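Local coordinates for endoglucanase (Clostridium thermocellum, PDB 2E4T), which hydrolyses internal beta-1,4-glucosidic bonds of cellulose and xyloglucan through its family 44 glycoside hydrolase part, one piece of a longer multidomain enzyme, at residues E33-T37 with E401-N405; I357-Y362 with V377-F381. All coordinates share one frame; numbering follows the deposited sequence.

Interaction 1: E33-T37 with E401-N405; sequences ELDAT and EAGIN. With ZN (zinc ion), chain B; GOL (glycerol), chain G.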
ATOM      1  N   GLU A  33       1.497 -11.019  -7.600  1.00  5.56           N
ATOM      2  CA  GLU A  33       2.820 -11.565  -7.918  1.00  5.57           C
ATOM      3  C   GLU A  33       3.361 -10.787  -9.116  1.00  5.73           C
ATOM      4  O   GLU A  33       2.910 -10.969 -10.257  1.00  7.25           O
ATOM      5  CB  GLU A  33       2.723 -13.061  -8.220  1.00  6.15           C
ATOM      6  CG  GLU A  33       2.307 -13.844  -6.971  1.00  6.62           C
ATOM      7  CD  GLU A  33       2.106 -15.334  -7.159  1.00  7.64           C
ATOM      8  OE1 GLU A  33       1.797 -15.800  -8.282  1.00  9.81           O
ATOM      9  OE2 GLU A  33       2.248 -16.082  -6.136  1.00  7.42           O
ATOM     10  N   LEU A  34       4.321  -9.894  -8.854  1.00  5.56           N
ATOM     11  CA  LEU A  34       4.875  -8.999  -9.862  1.00  5.45           C
ATOM     12  C   LEU A  34       6.245  -9.450 -10.350  1.00  5.66           C
ATOM     13  O   LEU A  34       7.014 -10.093  -9.648  1.00  6.19           O
ATOM     14  CB  LEU A  34       5.023  -7.587  -9.316  1.00  5.92           C
ATOM     15  CG  LEU A  34       3.736  -6.867  -8.922  1.00  5.91           C
ATOM     16  CD1 LEU A  34       4.073  -5.416  -8.497  1.00  6.66           C
ATOM     17  CD2 LEU A  34       2.716  -6.881 -10.038  1.00  7.11           C
ATOM     18  N   ASP A  35       6.568  -8.948 -11.555  1.00  5.73           N
ATOM     19  CA  ASP A  35       7.914  -8.998 -12.107  1.00  5.64           C
ATOM     20  C   ASP A  35       8.713  -7.795 -11.577  1.00  5.85           C
ATOM     21  O   ASP A  35       9.100  -6.873 -12.311  1.00  6.63           O
ATOM     22  CB  ASP A  35       7.853  -8.911 -13.618  1.00  5.93           C
ATOM     23  CG  ASP A  35       6.873  -9.893 -14.219  1.00  5.78           C
ATOM     24  OD1 ASP A  35       6.962 -11.102 -13.868  1.00  6.67           O
ATOM     25  OD2 ASP A  35       6.038  -9.512 -15.098  1.00  5.81           O
ATOM     26  N   ALA A  36       8.880  -7.778 -10.259  1.00  6.31           N
ATOM     27  CA  ALA A  36       9.610  -6.687  -9.602  1.00  6.09           C
ATOM     28  C   ALA A  36      10.099  -7.254  -8.290  1.00  5.93           C
ATOM     29  O   ALA A  36       9.498  -8.180  -7.702  1.00  7.35           O
ATOM     30  CB  ALA A  36       8.715  -5.497  -9.319  1.00  7.88           C
ATOM     31  N   THR A  37      11.195  -6.688  -7.795  1.00  5.84           N
ATOM     32  CA  THR A  37      11.660  -6.976  -6.441  1.00  5.46           C
ATOM     33  C   THR A  37      10.847  -6.115  -5.495  1.00  5.54           C
ATOM     34  O   THR A  37      10.867  -4.858  -5.596  1.00  6.92           O
ATOM     35  CB  THR A  37      13.161  -6.648  -6.350  1.00  6.50           C
ATOM     36  OG1 THR A  37      13.867  -7.451  -7.321  1.00  7.42           O
ATOM     37  CG2 THR A  37      13.687  -6.865  -4.954  1.00  8.33           C
ATOM     38  N   GLU A 401       6.183  -1.853 -12.818  1.00  5.29           N
ATOM     39  CA  GLU A 401       7.210  -2.721 -12.260  1.00  5.30           C
ATOM     40  C   GLU A 401       8.592  -2.098 -12.367  1.00  5.00           C
ATOM     41  O   GLU A 401       9.409  -2.190 -11.435  1.00  5.52           O
ATOM     42  CB  GLU A 401       7.165  -4.080 -12.969  1.00  5.34           C
ATOM     43  CG  GLU A 401       5.917  -4.849 -12.587  1.00  5.62           C
ATOM     44  CD  GLU A 401       5.691  -6.087 -13.473  1.00  4.99           C
ATOM     45  OE1 GLU A 401       6.054  -6.065 -14.699  1.00  5.72           O
ATOM     46  OE2 GLU A 401       5.097  -7.084 -12.982  1.00  5.74           O
ATOM     47  N   ALA A 402       8.897  -1.451 -13.514  1.00  5.22           N
ATOM     48  CA  ALA A 402      10.168  -0.741 -13.665  1.00  5.33           C
ATOM     49  C   ALA A 402      10.261   0.369 -12.595  1.00  5.29           C
ATOM     50  O   ALA A 402      11.343   0.624 -12.051  1.00  5.55           O
ATOM     51  CB  ALA A 402      10.286  -0.156 -15.045  1.00  6.11           C
ATOM     52  N   GLY A 403       9.150   1.079 -12.346  1.00  5.26           N
ATOM     53  CA  GLY A 403       9.149   2.133 -11.335  1.00  5.63           C
ATOM     54  C   GLY A 403       9.525   1.602  -9.949  1.00  5.41           C
ATOM     55  O   GLY A 403      10.259   2.267  -9.188  1.00  6.46           O
ATOM     56  N   ILE A 404       9.027   0.395  -9.627  1.00  5.07           N
ATOM     57  CA  ILE A 404       9.396  -0.248  -8.358  1.00  4.85           C
ATOM     58  C   ILE A 404      10.889  -0.642  -8.373  1.00  4.88           C
ATOM     59  O   ILE A 404      11.638  -0.321  -7.439  1.00  5.18           O
ATOM     60  CB  ILE A 404       8.492  -1.483  -8.089  1.00  5.27           C
ATOM     61  CG1 ILE A 404       7.045  -1.031  -7.900  1.00  5.70           C
ATOM     62  CG2 ILE A 404       9.010  -2.258  -6.904  1.00  6.04           C
ATOM     63  CD1 ILE A 404       6.031  -2.175  -7.956  1.00  7.02           C
ATOM     64  N   ASN A 405      11.319  -1.383  -9.422  1.00  4.98           N
ATOM     65  CA  ASN A 405      12.717  -1.838  -9.461  1.00  4.94           C
ATOM     66  C   ASN A 405      13.701  -0.683  -9.486  1.00  4.96           C
ATOM     67  O   ASN A 405      14.857  -0.851  -9.055  1.00  5.52           O
ATOM     68  CB  ASN A 405      12.955  -2.751 -10.675  1.00  5.19           C
ATOM     69  CG  ASN A 405      12.475  -4.160 -10.427  1.00  6.26           C
ATOM     70  OD1 ASN A 405      12.357  -4.645  -9.308  1.00  7.10           O
ATOM     71  ND2 ASN A 405      12.222  -4.869 -11.567  1.00  7.73           N
TER
HETATM   72 ZN    ZN B 700       5.525  -7.690 -15.607  0.88  4.99          ZN
HETATM   73  C1  GOL G1602       9.451  -5.178 -15.684  1.00  8.71           C
HETATM   74  O1  GOL G1602      10.001  -5.973 -16.719  1.00  8.26           O
HETATM   75  C2  GOL G1602      10.510  -4.857 -14.636  1.00  7.68           C
HETATM   76  O2  GOL G1602      11.022  -6.056 -14.071  1.00  8.15           O
HETATM   77  C3  GOL G1602      11.622  -4.032 -15.222  1.00  8.01           C
HETATM   78  O3  GOL G1602      12.472  -3.590 -14.155  1.00  8.57           O
HETATM   79  O   HOH W   1      14.164  -7.396 -10.169  1.00 12.99           O
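Asp35 and Glu401 share one zinc ion, their carboxylate planes turned 63° apart. Asp35 binds it through OD2 at 2.0 Å from the zinc and Glu401 through OE1 at 1.9 Å, while the carbonyl oxygen of Ala395 supplies a further ligand. Glu401 OE2 lies a long 2.7 Å from the zinc and is also met by Asp35 N, which donates to it over 2.8 Å, arriving from above the carboxylate plane. One residue thus grips Glu401 twice, by metal and by amide, which should limit rotation of the carboxylate; the zinc probably also eases the repulsion between the two acids. An inverse gamma turn bends the chain at Asp35, and this bend belongs to the loop between strands 26-30 and 40-43 of the TIM-like barrel, pinned here to helix 398-408. One helical turn after Glu401, Asn405 OD1 takes the amide of Thr37 in the plane of its carbonyl, N to OD1 2.8 Å, with an almost straight N-H...O angle of 167°. Asn405 ND2 donates to O3 of a glycerol, probably from the crystallisation liquor. Between the two backbone donors Ala36 CB faces Ile404 CG2, and to one side Leu34 CD1 meets Ile404 CD1 at 3.8 Å.

Interaction 2: I357-Y362 with V377-F381; sequences ITEYDY and VLGIF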
ATOM      1  N   ILE A 357      -0.613   2.738   2.605  1.00  4.59           N
ATOM      2  CA  ILE A 357      -1.475   2.822   1.415  1.00  4.43           C
ATOM      3  C   ILE A 357      -1.475   1.411   0.829  1.00  4.42           C
ATOM      4  O   ILE A 357      -0.568   1.027   0.094  1.00  4.97           O
ATOM      5  CB  ILE A 357      -0.989   3.870   0.400  1.00  5.14           C
ATOM      6  CG1 ILE A 357      -0.623   5.205   1.080  1.00  6.12           C
ATOM      7  CG2 ILE A 357      -2.025   4.000  -0.679  1.00  5.99           C
ATOM      8  CD1 ILE A 357      -1.736   5.903   1.827  1.00  6.88           C
ATOM      9  N   THR A 358      -2.492   0.605   1.232  1.00  4.58           N
ATOM     10  CA  THR A 358      -2.427  -0.826   0.977  1.00  4.98           C
ATOM     11  C   THR A 358      -3.049  -1.259  -0.373  1.00  4.70           C
ATOM     12  O   THR A 358      -2.889  -2.430  -0.756  1.00  4.76           O
ATOM     13  CB  THR A 358      -3.032  -1.625   2.131  1.00  5.02           C
ATOM     14  OG1 THR A 358      -4.392  -1.266   2.282  1.00  6.62           O
ATOM     15  CG2 THR A 358      -2.182  -1.498   3.382  1.00  5.98           C
ATOM     16  N   GLU A 359      -3.683  -0.330  -1.085  1.00  4.77           N
ATOM     17  CA  GLU A 359      -3.996  -0.524  -2.488  1.00  4.55           C
ATOM     18  C   GLU A 359      -3.880   0.851  -3.139  1.00  4.64           C
ATOM     19  O   GLU A 359      -4.336   1.862  -2.563  1.00  4.95           O
ATOM     20  CB  GLU A 359      -5.405  -1.045  -2.782  1.00  4.97           C
ATOM     21  CG  GLU A 359      -5.662  -2.420  -2.219  1.00  5.15           C
ATOM     22  CD  GLU A 359      -7.031  -2.997  -2.520  1.00  5.18           C
ATOM     23  OE1 GLU A 359      -7.701  -2.538  -3.490  1.00  6.12           O
ATOM     24  OE2 GLU A 359      -7.421  -3.969  -1.805  1.00  5.76           O
ATOM     25  N   TYR A 360      -3.336   0.896  -4.351  1.00  4.88           N
ATOM     26  CA  TYR A 360      -3.313   2.078  -5.174  1.00  4.85           C
ATOM     27  C   TYR A 360      -2.917   1.602  -6.585  1.00  5.01           C
ATOM     28  O   TYR A 360      -2.337   0.509  -6.767  1.00  5.43           O
ATOM     29  CB  TYR A 360      -2.305   3.143  -4.673  1.00  5.35           C
ATOM     30  CG  TYR A 360      -0.852   2.686  -4.732  1.00  5.04           C
ATOM     31  CD1 TYR A 360      -0.087   2.968  -5.853  1.00  5.50           C
ATOM     32  CD2 TYR A 360      -0.280   1.953  -3.710  1.00  5.06           C
ATOM     33  CE1 TYR A 360       1.210   2.537  -5.990  1.00  5.70           C
ATOM     34  CE2 TYR A 360       1.050   1.507  -3.806  1.00  4.95           C
ATOM     35  CZ  TYR A 360       1.772   1.790  -4.952  1.00  5.18           C
ATOM     36  OH  TYR A 360       3.061   1.355  -5.131  1.00  5.92           O
ATOM     37  N   ASP A 361      -3.198   2.457  -7.580  1.00  5.14           N
ATOM     38  CA  ASP A 361      -2.820   2.214  -8.988  1.00  4.99           C
ATOM     39  C   ASP A 361      -3.041   3.520  -9.702  1.00  5.16           C
ATOM     40  O   ASP A 361      -4.168   4.015  -9.747  1.00  6.11           O
ATOM     41  CB  ASP A 361      -3.690   1.110  -9.565  1.00  6.44           C
ATOM     42  CG  ASP A 361      -3.478   0.872 -11.065  1.00  7.26           C
ATOM     43  OD1 ASP A 361      -2.466   1.331 -11.620  1.00  7.22           O
ATOM     44  OD2 ASP A 361      -4.343   0.146 -11.673  1.00 10.03           O
ATOM     45  N   TYR A 362      -1.946   4.088 -10.273  1.00  5.43           N
ATOM     46  CA  TYR A 362      -2.031   5.328 -11.031  1.00  5.16           C
ATOM     47  C   TYR A 362      -2.356   5.097 -12.519  1.00  5.37           C
ATOM     48  O   TYR A 362      -2.451   6.078 -13.279  1.00  6.36           O
ATOM     49  CB  TYR A 362      -0.761   6.170 -10.825  1.00  5.88           C
ATOM     50  CG  TYR A 362      -0.832   6.945  -9.532  1.00  5.47           C
ATOM     51  CD1 TYR A 362      -0.825   6.283  -8.284  1.00  6.08           C
ATOM     52  CD2 TYR A 362      -1.009   8.325  -9.541  1.00  5.83           C
ATOM     53  CE1 TYR A 362      -1.048   6.965  -7.096  1.00  6.19           C
ATOM     54  CE2 TYR A 362      -1.199   9.026  -8.368  1.00  6.25           C
ATOM     55  CZ  TYR A 362      -1.262   8.345  -7.147  1.00  6.31           C
ATOM     56  OH  TYR A 362      -1.486   8.973  -5.944  1.00  7.01           O
ATOM     57  N   VAL A 377       5.382   8.424  -7.037  1.00  4.77           N
ATOM     58  CA  VAL A 377       4.636   8.006  -5.856  1.00  4.35           C
ATOM     59  C   VAL A 377       5.559   7.361  -4.833  1.00  4.53           C
ATOM     60  O   VAL A 377       5.453   7.635  -3.614  1.00  4.70           O
ATOM     61  CB  VAL A 377       3.481   7.069  -6.303  1.00  5.25           C
ATOM     62  CG1 VAL A 377       2.837   6.351  -5.128  1.00  6.19           C
ATOM     63  CG2 VAL A 377       2.464   7.880  -7.078  1.00  5.67           C
ATOM     64  N   LEU A 378       6.435   6.443  -5.280  1.00  4.43           N
ATOM     65  CA  LEU A 378       7.333   5.794  -4.312  1.00  4.77           C
ATOM     66  C   LEU A 378       8.294   6.818  -3.657  1.00  4.51           C
ATOM     67  O   LEU A 378       8.627   6.693  -2.462  1.00  4.84           O
ATOM     68  CB  LEU A 378       8.109   4.685  -4.981  1.00  5.16           C
ATOM     69  CG  LEU A 378       7.250   3.529  -5.445  1.00  5.11           C
ATOM     70  CD1 LEU A 378       8.134   2.558  -6.276  1.00  5.75           C
ATOM     71  CD2 LEU A 378       6.564   2.809  -4.295  1.00  6.03           C
ATOM     72  N   GLY A 379       8.750   7.804  -4.451  1.00  4.88           N
ATOM     73  CA  GLY A 379       9.590   8.863  -3.883  1.00  4.85           C
ATOM     74  C   GLY A 379       8.822   9.642  -2.798  1.00  5.01           C
ATOM     75  O   GLY A 379       9.377   9.945  -1.716  1.00  5.03           O
ATOM     76  N   ILE A 380       7.563   9.976  -3.097  1.00  4.85           N
ATOM     77  CA  ILE A 380       6.710  10.693  -2.163  1.00  4.93           C
ATOM     78  C   ILE A 380       6.462   9.861  -0.901  1.00  5.05           C
ATOM     79  O   ILE A 380       6.542  10.388   0.228  1.00  5.38           O
ATOM     80  CB  ILE A 380       5.377  11.054  -2.894  1.00  5.06           C
ATOM     81  CG1 ILE A 380       5.653  12.087  -3.981  1.00  5.47           C
ATOM     82  CG2 ILE A 380       4.320  11.516  -1.907  1.00  6.45           C
ATOM     83  CD1 ILE A 380       4.604  12.074  -5.083  1.00  5.84           C
ATOM     84  N   PHE A 381       6.098   8.603  -1.067  1.00  5.05           N
ATOM     85  CA  PHE A 381       5.865   7.752   0.099  1.00  5.18           C
ATOM     86  C   PHE A 381       7.084   7.769   1.009  1.00  5.21           C
ATOM     87  O   PHE A 381       6.971   7.831   2.251  1.00  6.14           O
ATOM     88  CB  PHE A 381       5.548   6.325  -0.312  1.00  6.08           C
ATOM     89  CG  PHE A 381       4.180   6.100  -0.953  1.00  6.14           C
ATOM     90  CD1 PHE A 381       3.170   7.049  -0.925  1.00  6.67           C
ATOM     91  CD2 PHE A 381       3.910   4.884  -1.536  1.00  7.28           C
ATOM     92  CE1 PHE A 381       1.902   6.796  -1.498  1.00  7.53           C
ATOM     93  CE2 PHE A 381       2.643   4.626  -2.110  1.00  8.77           C
ATOM     94  CZ  PHE A 381       1.666   5.558  -2.056  1.00  8.66           C
TER
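Phe381 drives the edge of its ring into one face of Tyr360, a T-shaped pair with the planes at 88° and the centroids 5.5 Å apart. The touching atom is Phe381 CE2, which lies over the rim of the tyrosine ring, 3.9 Å from Tyr360 CE2. At the end of the same phenyl ring, CZ of Phe381 approaches CG1 of Ile357 at 3.9 Å, so a single aromatic side chain bridges Ile357 and Tyr360, which stand before and after the corner the chain turns at Glu359. Val377, one helical turn earlier, serves a different tyrosine. Its CG2 methyl sits over the face of Tyr362 in a CH-pi contact, 3.7 Å from CG2 to the ring centroid and only 15° off the normal. The other methyl, CG1, is directed toward Tyr360 and also lies over a face of Phe381, which wedges this branched side chain among three rings.

With CG between the backbone N and the carbonyl carbon (chi1 64°), the Tyr360 ring is directed to the helix, the hydroxyl beyond it. That OH passes Leu378 CD2 at 3.9 Å, the two side chains crossing at about a right angle, and is hydrogen-bonded to Gln374, so the buried hydroxyl is satisfied and the ring tethered at its far end. The hydroxyl of Tyr362 takes a weak hydrogen bond from Trp284 NE1.

All six touching residues are buried, and no hydrogen bond joins the two segments: the interface is apolar packing within the beta-alpha-beta unit formed by strand 354-360, helix 368-384 and strand 388-391. Phe381 and Tyr360 both rest on Ala389 of the latter strand, Ile357 leans on strand 279-284, and Leu378 packs on Ile404 and Tyr407 of helix 398-408.

The two contacts lie side by side in the TIM-like barrel, their centres about 13 Å apart. Helix packing connects them: Leu378 CD1 of interaction 2 lies 3.6 Å from Gly403 O of interaction 1, where helix 368-384 meets helix 398-408. Along the chain, 33-37 comes first, 357-362 and 377-381 follow, and 401-405 is last, so interaction 1 brings together residues 364 positions apart, whereas the segments of interaction 2 are only 15 apart. Interaction 1 ties loop and helix where the first and last barrel strands, 26-30 and 388-391, pair in the parallel sheet; interaction 2 packs the helix just before that last strand on the barrel.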